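Local coordinates for protein ethylbenzene dehydrogenase beta-subunit (Aromatoleum aromaticum, PDB 2IVF) that carries iron-sulfur clusters as a ferredoxin-like subunit of a multi-subunit enzyme, consistent with a role in relaying electrons, at residues Val22-Leu25 with Asn26-Leu29. Sequence-based numbering, arbitrary orientation.
With SF4 (iron/sulfur cluster), chain T.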
ATOM      1  N   VAL B  22     -23.171   0.287   6.406  1.00 21.36           N
ATOM      2  CA  VAL B  22     -22.865  -1.110   6.652  1.00 22.29           C
ATOM      3  C   VAL B  22     -21.423  -1.337   6.184  1.00 22.01           C
ATOM      4  O   VAL B  22     -21.022  -0.882   5.103  1.00 22.53           O
ATOM      5  CB  VAL B  22     -23.796  -2.050   5.884  1.00 21.09           C
ATOM      6  CG1 VAL B  22     -23.245  -3.490   5.850  1.00 21.88           C
ATOM      7  CG2 VAL B  22     -25.211  -1.983   6.507  1.00 21.43           C
ATOM      8  N   ILE B  23     -20.644  -2.048   6.987  1.00 22.88           N
ATOM      9  CA  ILE B  23     -19.239  -2.356   6.636  1.00 22.78           C
ATOM     10  C   ILE B  23     -19.070  -3.851   6.660  1.00 22.84           C
ATOM     11  O   ILE B  23     -19.344  -4.480   7.670  1.00 21.75           O
ATOM     12  CB  ILE B  23     -18.273  -1.739   7.670  1.00 23.66           C
ATOM     13  CG1 ILE B  23     -18.512  -0.214   7.714  1.00 23.55           C
ATOM     14  CG2 ILE B  23     -16.799  -2.190   7.425  1.00 24.85           C
ATOM     15  CD1 ILE B  23     -17.626   0.594   8.693  1.00 23.32           C
ATOM     16  N   ASP B  24     -18.664  -4.434   5.541  1.00 23.63           N
ATOM     17  CA  ASP B  24     -18.595  -5.896   5.411  1.00 22.67           C
ATOM     18  C   ASP B  24     -17.192  -6.306   5.749  1.00 24.26           C
ATOM     19  O   ASP B  24     -16.292  -6.158   4.941  1.00 23.61           O
ATOM     20  CB  ASP B  24     -18.949  -6.351   3.988  1.00 24.21           C
ATOM     21  CG  ASP B  24     -19.027  -7.857   3.871  1.00 23.32           C
ATOM     22  OD1 ASP B  24     -18.487  -8.568   4.784  1.00 23.16           O
ATOM     23  OD2 ASP B  24     -19.597  -8.339   2.867  1.00 25.18           O
ATOM     24  N   LEU B  25     -17.007  -6.921   6.913  1.00 23.67           N
ATOM     25  CA  LEU B  25     -15.662  -7.242   7.365  1.00 23.23           C
ATOM     26  C   LEU B  25     -15.056  -8.357   6.574  1.00 23.80           C
ATOM     27  O   LEU B  25     -13.835  -8.522   6.611  1.00 24.21           O
ATOM     28  CB  LEU B  25     -15.655  -7.579   8.842  1.00 23.69           C
ATOM     29  CG  LEU B  25     -16.145  -6.421   9.721  1.00 24.89           C
ATOM     30  CD1 LEU B  25     -16.227  -6.805  11.151  1.00 25.85           C
ATOM     31  CD2 LEU B  25     -15.199  -5.179   9.560  1.00 25.13           C
ATOM     32  N   ASN B  26     -15.875  -9.140   5.876  1.00 22.24           N
ATOM     33  CA  ASN B  26     -15.304 -10.134   4.961  1.00 22.75           C
ATOM     34  C   ASN B  26     -14.538  -9.544   3.809  1.00 22.27           C
ATOM     35  O   ASN B  26     -13.643 -10.197   3.240  1.00 22.66           O
ATOM     36  CB  ASN B  26     -16.418 -11.031   4.448  1.00 21.42           C
ATOM     37  CG  ASN B  26     -17.010 -11.790   5.526  1.00 24.09           C
ATOM     38  OD1 ASN B  26     -16.366 -12.733   6.044  1.00 24.43           O
ATOM     39  ND2 ASN B  26     -18.200 -11.360   5.991  1.00 22.26           N
ATOM     40  N   LYS B  27     -14.908  -8.339   3.417  1.00 21.61           N
ATOM     41  CA  LYS B  27     -14.356  -7.712   2.223  1.00 23.17           C
ATOM     42  C   LYS B  27     -13.220  -6.757   2.521  1.00 23.22           C
ATOM     43  O   LYS B  27     -12.535  -6.340   1.594  1.00 24.10           O
ATOM     44  CB  LYS B  27     -15.463  -6.994   1.420  1.00 21.83           C
ATOM     45  CG  LYS B  27     -16.550  -7.971   0.891  1.00 22.58           C
ATOM     46  CD  LYS B  27     -17.635  -7.257   0.062  1.00 23.05           C
ATOM     47  CE  LYS B  27     -17.213  -7.105  -1.401  1.00 22.43           C
ATOM     48  NZ  LYS B  27     -18.190  -6.328  -2.231  1.00 22.26           N
ATOM     49  N   CYS B  28     -13.050  -6.366   3.793  1.00 23.00           N
ATOM     50  CA  CYS B  28     -12.112  -5.341   4.134  1.00 22.84           C
ATOM     51  C   CYS B  28     -10.709  -5.871   4.067  1.00 23.36           C
ATOM     52  O   CYS B  28     -10.419  -6.915   4.600  1.00 21.84           O
ATOM     53  CB  CYS B  28     -12.370  -4.703   5.516  1.00 21.91           C
ATOM     54  SG  CYS B  28     -11.187  -3.415   5.864  1.00 24.17           S
ATOM     55  N   LEU B  29      -9.872  -5.150   3.340  1.00 24.03           N
ATOM     56  CA  LEU B  29      -8.486  -5.533   3.151  1.00 23.01           C
ATOM     57  C   LEU B  29      -7.479  -4.635   3.878  1.00 24.02           C
ATOM     58  O   LEU B  29      -6.266  -4.728   3.662  1.00 24.70           O
ATOM     59  CB  LEU B  29      -8.165  -5.621   1.669  1.00 22.03           C
ATOM     60  CG  LEU B  29      -8.432  -4.351   0.875  1.00 23.35           C
ATOM     61  CD1 LEU B  29      -7.385  -4.196  -0.109  1.00 20.49           C
ATOM     62  CD2 LEU B  29      -9.828  -4.427   0.180  1.00 22.21           C
TER
HETATM   63 FE1  SF4 T1358     -11.421  -1.663   4.430  1.00 24.06          FE
HETATM   64 FE2  SF4 T1358     -11.337   1.077   4.380  1.00 25.50          FE
HETATM   65 FE3  SF4 T1358     -12.505  -0.332   2.408  1.00 24.60          FE
HETATM   66 FE4  SF4 T1358      -9.806  -0.382   2.547  1.00 24.60          FE
HETATM   67  S1  SF4 T1358     -11.079   1.433   2.140  1.00 24.68           S
HETATM   68  S2  SF4 T1358     -11.210  -2.158   2.194  1.00 24.44           S
HETATM   69  S3  SF4 T1358      -9.585  -0.339   4.821  1.00 24.86           S
HETATM   70  S4  SF4 T1358     -13.178  -0.238   4.623  1.00 25.58           S
HETATM   71  O   HOH W   1     -11.031  -7.830   7.226  1.00 14.42           O
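Lys27 N donates to Asp24 O at 3.0 Å with an N-H...O angle of 153°, an i to i+3 bond that, with Leu25 and Asn26 at the corners both in helical backbone angles, defines a type I beta-turn. Cys28 N adds a weak bond to the same oxygen. The side chain of Asp24 braces the turn as an Asx turn: its CG stands anti to the backbone N (chi1 -174°), which lets OD1 accept from Asn26 N at 2.9 Å, from above the carboxylate plane. OD1 also takes Asn26 ND2 at 3.1 Å on its syn lone pair; the carboxylate and amide planes are nearly perpendicular, and two donors from one residue thus grip one oxygen. The aliphatic part of Lys27 crosses obliquely over the other oxygen, with CD 3.6 Å from Asp24 OD2. A water donates to Leu25 O, inside the turn, and to Cys28 O, just after it, bridging the two carbonyls. Cys28 SG binds FE1 of the iron/sulfur cluster at 2.3 Å, while Leu29 CD2 packs against cluster sulfur S2. The turn leads from the end of strand 19-24 into the cluster-binding loop that precedes helix 33-42. Asn26 OD1 and ND2 hydrogen-bond to Met276 N and Pro274 O, just past strand 270-273. Tyr273 OH of the alpha-subunit chain hydrogen-bonds to Asp24 OD2, and Glu270 OE2 of that chain forms a salt bridge with Lys27 NZ; Leu25 packs on strand 141-149.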